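Coiled-coil quantitatively-enriched protein 1 (Schizosaccharomyces pombe, PDB 7CUJ) links telomeres to the centrosome during meiosis as a molecular adaptor and is required for telomere length regulation and chromosome segregation. Local coordinates at residues 10-15 and 300-305; 185-190 and 209-214. All blocks are in the same frame, centred on the assembly; numbering follows the deposited sequence.

Contact 1: residues 10-15 and 300-305; sequences SVLDIG and SSWPLP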
loop_
_atom_site.group_PDB
_atom_site.type_symbol
_atom_site.label_atom_id
_atom_site.label_comp_id
_atom_site.label_asym_id
_atom_site.label_seq_id
_atom_site.Cartn_x
_atom_site.Cartn_y
_atom_site.Cartn_z
ATOM N N SER A 10 16.684 -35.877 14.715
ATOM C CA SER A 10 16.500 -36.667 13.463
ATOM C C SER A 10 16.454 -35.722 12.265
ATOM O O SER A 10 17.096 -35.977 11.246
ATOM C CB SER A 10 15.259 -37.520 13.546
ATOM O OG SER A 10 15.340 -38.618 12.649
ATOM N N VAL A 11 15.678 -34.640 12.418
ATOM C CA VAL A 11 15.567 -33.568 11.442
ATOM C C VAL A 11 16.555 -32.474 11.837
ATOM O O VAL A 11 16.418 -31.877 12.901
ATOM C CB VAL A 11 14.124 -33.027 11.394
ATOM C CG1 VAL A 11 13.982 -31.841 10.448
ATOM C CG2 VAL A 11 13.117 -34.116 11.052
ATOM N N LEU A 12 17.543 -32.213 10.969
ATOM C CA LEU A 12 18.609 -31.268 11.273
ATOM C C LEU A 12 18.606 -30.114 10.270
ATOM O O LEU A 12 18.395 -30.325 9.076
ATOM C CB LEU A 12 19.955 -32.001 11.252
ATOM C CG LEU A 12 20.113 -33.148 12.252
ATOM C CD1 LEU A 12 21.374 -33.946 11.960
ATOM C CD2 LEU A 12 20.129 -32.631 13.685
ATOM N N ASP A 13 18.876 -28.903 10.777
ATOM C CA ASP A 13 18.852 -27.688 9.979
ATOM C C ASP A 13 20.268 -27.263 9.600
ATOM O O ASP A 13 21.178 -27.311 10.421
ATOM C CB ASP A 13 18.180 -26.538 10.731
ATOM C CG ASP A 13 16.790 -26.879 11.235
ATOM O OD1 ASP A 13 16.118 -27.706 10.586
ATOM O OD2 ASP A 13 16.394 -26.320 12.279
ATOM N N ILE A 14 20.414 -26.821 8.347
ATOM C CA ILE A 14 21.638 -26.221 7.845
ATOM C C ILE A 14 21.336 -24.763 7.506
ATOM O O ILE A 14 20.705 -24.467 6.492
ATOM C CB ILE A 14 22.175 -27.010 6.631
ATOM C CG1 ILE A 14 22.429 -28.479 6.986
ATOM C CG2 ILE A 14 23.418 -26.342 6.059
ATOM C CD1 ILE A 14 22.563 -29.399 5.796
ATOM N N GLY A 15 21.777 -23.863 8.388
ATOM C CA GLY A 15 21.604 -22.436 8.184
ATOM C C GLY A 15 22.613 -21.892 7.179
ATOM O O GLY A 15 23.818 -21.941 7.417
ATOM N N SER A 300 25.267 -37.049 18.089
ATOM C CA SER A 300 25.958 -36.438 19.212
ATOM C C SER A 300 27.123 -35.558 18.760
ATOM O O SER A 300 27.621 -34.757 19.545
ATOM C CB SER A 300 26.437 -37.497 20.169
ATOM O OG SER A 300 27.391 -38.346 19.542
ATOM N N SER A 301 27.588 -35.726 17.517
ATOM C CA SER A 301 28.741 -34.957 17.070
ATOM C C SER A 301 28.385 -34.069 15.878
ATOM O O SER A 301 29.264 -33.649 15.129
ATOM C CB SER A 301 29.941 -35.837 16.810
ATOM O OG SER A 301 29.751 -36.616 15.642
ATOM N N TRP A 302 27.087 -33.779 15.735
ATOM C CA TRP A 302 26.572 -32.807 14.782
ATOM C C TRP A 302 27.293 -31.474 14.976
ATOM O O TRP A 302 27.248 -30.906 16.064
ATOM C CB TRP A 302 25.056 -32.670 14.971
ATOM C CG TRP A 302 24.412 -31.592 14.157
ATOM C CD1 TRP A 302 23.841 -30.443 14.623
ATOM C CD2 TRP A 302 24.253 -31.568 12.726
ATOM N NE1 TRP A 302 23.343 -29.707 13.583
ATOM C CE2 TRP A 302 23.579 -30.370 12.407
ATOM C CE3 TRP A 302 24.612 -32.436 11.687
ATOM C CZ2 TRP A 302 23.261 -30.020 11.094
ATOM C CZ3 TRP A 302 24.300 -32.089 10.391
ATOM C CH2 TRP A 302 23.633 -30.896 10.100
ATOM N N PRO A 303 27.996 -30.946 13.946
ATOM C CA PRO A 303 28.904 -29.812 14.133
ATOM C C PRO A 303 28.325 -28.403 13.980
ATOM O O PRO A 303 29.025 -27.424 14.232
ATOM C CB PRO A 303 29.935 -30.083 13.027
ATOM C CG PRO A 303 29.105 -30.647 11.893
ATOM C CD PRO A 303 28.000 -31.443 12.559
ATOM N N LEU A 304 27.053 -28.299 13.578
ATOM C CA LEU A 304 26.468 -27.001 13.271
ATOM C C LEU A 304 25.692 -26.468 14.472
ATOM O O LEU A 304 24.990 -27.221 15.146
ATOM C CB LEU A 304 25.556 -27.119 12.044
ATOM C CG LEU A 304 26.232 -27.507 10.728
ATOM C CD1 LEU A 304 25.272 -27.334 9.561
ATOM C CD2 LEU A 304 27.497 -26.693 10.490
ATOM N N PRO A 305 25.768 -25.148 14.769
ATOM C CA PRO A 305 24.889 -24.547 15.771
ATOM C C PRO A 305 23.480 -24.546 15.186
ATOM O O PRO A 305 23.315 -24.513 13.968
ATOM C CB PRO A 305 25.417 -23.112 15.909
ATOM C CG PRO A 305 26.080 -22.831 14.578
ATOM C CD PRO A 305 26.665 -24.161 14.143
HETATM O O HOH W 1 21.954 -27.127 13.215
#

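Contact 2: residues 185-190 and 209-214; sequences ATIFYD and LRLIHL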
loop_
_atom_site.group_PDB
_atom_site.type_symbol
_atom_site.label_atom_id
_atom_site.label_comp_id
_atom_site.label_asym_id
_atom_site.label_seq_id
_atom_site.Cartn_x
_atom_site.Cartn_y
_atom_site.Cartn_z
ATOM N N ALA A 185 19.727 -40.922 2.535
ATOM C CA ALA A 185 19.663 -39.645 3.236
ATOM C C ALA A 185 18.767 -38.668 2.472
ATOM O O ALA A 185 18.648 -38.768 1.252
ATOM C CB ALA A 185 21.057 -39.100 3.436
ATOM N N THR A 186 18.146 -37.724 3.197
ATOM C CA THR A 186 17.137 -36.835 2.632
ATOM C C THR A 186 17.501 -35.370 2.875
ATOM O O THR A 186 17.757 -34.967 4.007
ATOM C CB THR A 186 15.736 -37.142 3.182
ATOM O OG1 THR A 186 15.495 -38.542 3.045
ATOM C CG2 THR A 186 14.638 -36.380 2.475
ATOM N N ILE A 187 17.500 -34.580 1.794
ATOM C CA ILE A 187 17.757 -33.148 1.856
ATOM C C ILE A 187 16.529 -32.400 1.340
ATOM O O ILE A 187 16.019 -32.692 0.260
ATOM C CB ILE A 187 19.019 -32.762 1.056
ATOM C CG1 ILE A 187 20.243 -33.584 1.469
ATOM C CG2 ILE A 187 19.288 -31.267 1.164
ATOM C CD1 ILE A 187 21.317 -33.656 0.408
ATOM N N PHE A 188 16.076 -31.418 2.124
ATOM C CA PHE A 188 15.058 -30.485 1.671
ATOM C C PHE A 188 15.736 -29.196 1.226
ATOM O O PHE A 188 16.328 -28.489 2.040
ATOM C CB PHE A 188 14.010 -30.260 2.760
ATOM C CG PHE A 188 13.100 -31.444 2.948
ATOM C CD1 PHE A 188 11.918 -31.548 2.229
ATOM C CD2 PHE A 188 13.449 -32.480 3.801
ATOM C CE1 PHE A 188 11.090 -32.649 2.383
ATOM C CE2 PHE A 188 12.622 -33.582 3.954
ATOM C CZ PHE A 188 11.443 -33.663 3.246
ATOM N N TYR A 189 15.656 -28.922 -0.083
ATOM C CA TYR A 189 16.246 -27.717 -0.643
ATOM C C TYR A 189 15.585 -26.486 -0.024
ATOM O O TYR A 189 16.244 -25.473 0.193
ATOM C CB TYR A 189 16.164 -27.717 -2.173
ATOM C CG TYR A 189 16.751 -26.488 -2.822
ATOM C CD1 TYR A 189 18.089 -26.446 -3.190
ATOM C CD2 TYR A 189 15.978 -25.359 -3.056
ATOM C CE1 TYR A 189 18.639 -25.318 -3.779
ATOM C CE2 TYR A 189 16.513 -24.225 -3.647
ATOM C CZ TYR A 189 17.849 -24.204 -4.008
ATOM O OH TYR A 189 18.383 -23.094 -4.590
ATOM N N ASP A 190 14.284 -26.598 0.267
ATOM C CA ASP A 190 13.490 -25.470 0.731
ATOM C C ASP A 190 12.398 -25.955 1.683
ATOM O O ASP A 190 11.995 -27.117 1.638
ATOM C CB ASP A 190 12.917 -24.669 -0.443
ATOM C CG ASP A 190 12.020 -25.491 -1.353
ATOM O OD1 ASP A 190 10.865 -25.764 -0.955
ATOM O OD2 ASP A 190 12.490 -25.868 -2.444
ATOM N N LEU A 209 17.993 -33.572 6.268
ATOM C CA LEU A 209 18.719 -32.313 6.285
ATOM C C LEU A 209 17.822 -31.236 5.681
ATOM O O LEU A 209 17.177 -31.471 4.662
ATOM C CB LEU A 209 19.995 -32.479 5.452
ATOM C CG LEU A 209 21.269 -32.864 6.207
ATOM C CD1 LEU A 209 21.024 -33.977 7.216
ATOM C CD2 LEU A 209 22.365 -33.263 5.231
ATOM N N ARG A 210 17.788 -30.062 6.320
ATOM C CA ARG A 210 17.019 -28.935 5.814
ATOM C C ARG A 210 17.956 -27.768 5.517
ATOM O O ARG A 210 18.681 -27.310 6.398
ATOM C CB ARG A 210 15.937 -28.512 6.814
ATOM C CG ARG A 210 14.842 -29.546 7.030
ATOM C CD ARG A 210 13.645 -28.942 7.739
ATOM N NE ARG A 210 13.955 -28.497 9.092
ATOM C CZ ARG A 210 13.139 -27.783 9.860
ATOM N NH1 ARG A 210 11.950 -27.423 9.410
ATOM N NH2 ARG A 210 13.511 -27.433 11.077
ATOM N N LEU A 211 17.938 -27.313 4.262
ATOM C CA LEU A 211 18.612 -26.090 3.861
ATOM C C LEU A 211 17.666 -24.928 4.154
ATOM O O LEU A 211 16.608 -24.811 3.536
ATOM C CB LEU A 211 18.944 -26.178 2.365
ATOM C CG LEU A 211 20.223 -26.924 1.968
ATOM C CD1 LEU A 211 20.551 -28.070 2.914
ATOM C CD2 LEU A 211 20.142 -27.417 0.533
ATOM N N ILE A 212 18.050 -24.096 5.131
ATOM C CA ILE A 212 17.226 -22.995 5.595
ATOM C C ILE A 212 18.044 -21.710 5.511
ATOM O O ILE A 212 19.100 -21.604 6.129
ATOM C CB ILE A 212 16.707 -23.263 7.024
ATOM C CG1 ILE A 212 15.791 -24.492 7.063
ATOM C CG2 ILE A 212 16.012 -22.028 7.581
ATOM C CD1 ILE A 212 15.388 -24.932 8.453
ATOM N N HIS A 213 17.543 -20.740 4.740
ATOM C CA HIS A 213 18.221 -19.461 4.605
ATOM C C HIS A 213 18.046 -18.634 5.876
ATOM O O HIS A 213 16.929 -18.473 6.368
ATOM C CB HIS A 213 17.749 -18.708 3.355
ATOM C CG HIS A 213 18.631 -18.918 2.172
ATOM N ND1 HIS A 213 18.154 -19.420 0.979
ATOM C CD2 HIS A 213 19.952 -18.707 1.996
ATOM C CE1 HIS A 213 19.145 -19.507 0.115
ATOM N NE2 HIS A 213 20.258 -19.073 0.713
ATOM N N LEU A 214 19.169 -18.117 6.385
ATOM C CA LEU A 214 19.185 -17.303 7.589
ATOM C C LEU A 214 18.463 -15.984 7.313
ATOM O O LEU A 214 18.814 -15.258 6.380
ATOM C CB LEU A 214 20.633 -17.058 8.027
ATOM C CG LEU A 214 21.366 -18.250 8.648
ATOM C CD1 LEU A 214 22.873 -18.040 8.598
ATOM C CD2 LEU A 214 20.925 -18.473 10.085
HETATM O O HOH W 2 14.496 -26.642 3.880
#

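Contact 1: residues 10-15 and 300-305
Leu12 lies against one face of the Trp302 indole in a CH-pi contact: its CD1 sits 3.8 Å from the centroid of the six-membered ring, 19° off the normal, and comes within 3.6 Å of CE3. Pro303 CD, from the same loop as the tryptophan, covers the opposite face toward the rim, so the indole lies between the two. With CG anti to the backbone N (chi1 174°), the indole reaches across to the strand. Further apolar contact comes from Ile14, whose CG1 meets the ring edge at CH2 (4.1 Å) and Leu304 CD1 at 4.0 Å. The strand 11-16 is the outermost, within this chain, of a parallel sheet, hydrogen-bonded along its inner side to strand 208-213; residues 300-305, in the loop after helix 275-294, run past its other side without pairing as a strand. Trp292 of that helix also touches Leu12 and meets the Trp302 ring edge-to-face. Polar contact runs through one water, which accepts from Trp302 NE1 (3.0 Å) and donates to Asp13 O (2.9 Å) and Pro305 O (3.0 Å), tying the indole edge to both backbones. A leucine in place of Trp302 would probably leave the water without its N-H donor and Leu12 CD1 without a flat face to rest on.

Contact 2: residues 185-190 and 209-214
A parallel beta-alpha-beta unit, strand 184-188, helix 191-200 and strand 208-213, brings these segments together as neighbours inside the sheet. The short strand axes approach to 4.7 Å at 17°, and Ile187 pairs with Leu209, Phe188 with Arg210. Three nearly straight backbone bonds make the ladder: Leu209 N to Thr186 O (2.7 Å), Phe188 N to Leu209 O (2.8 Å) and Leu211 N to Phe188 O (3.0 Å). Leu209 O also accepts a CA-H...O contact from Ile187 CA and lies at the edge of the Phe188 ring. On the sheet face of Ile187 and Leu209, Ile187 CG1 packs on Leu209 CB; Ile187 CG2, set anti to the backbone N by chi1 -53°, reaches Leu211 CD1 at 3.9 Å. The other face carries Phe188 and Arg210, both against Tyr194 of the crossover helix, the ring edge-to-face and the guanidinium by cation-pi. Beyond the strand, Asp190 N-caps helix 191-200, its OD1 accepting from Ala193 N and also bonded to Ser127 OG. Where the two strands diverge, Tyr189 O and Leu211 O, both acceptors, do not bond to each other; a water instead donates to Phe188 O (3.2 Å) and to Leu211 O (2.8 Å).

Contact 2 is buried near the centre of the fold, whereas contact 1 lies at the surface, its centre about 15 Å from the centre of the chain; the two contact centres are about 11 Å apart. Strand 208-213 joins them: it pairs with 184-188 on one side and with 11-16 on the other. Ile14 N lies 2.7 Å from Arg210 O, a probable hydrogen bond, and Asp13 OD1 makes a salt bridge with Arg210 NH2 at 2.7 Å. The inner strands are held by direct backbone bonds, the outer strand and the loop after helix 275-294 by an aromatic face, aliphatic packing and a bridging water. Both contacts belong to an alpha/beta domain, one piece of the longer protein.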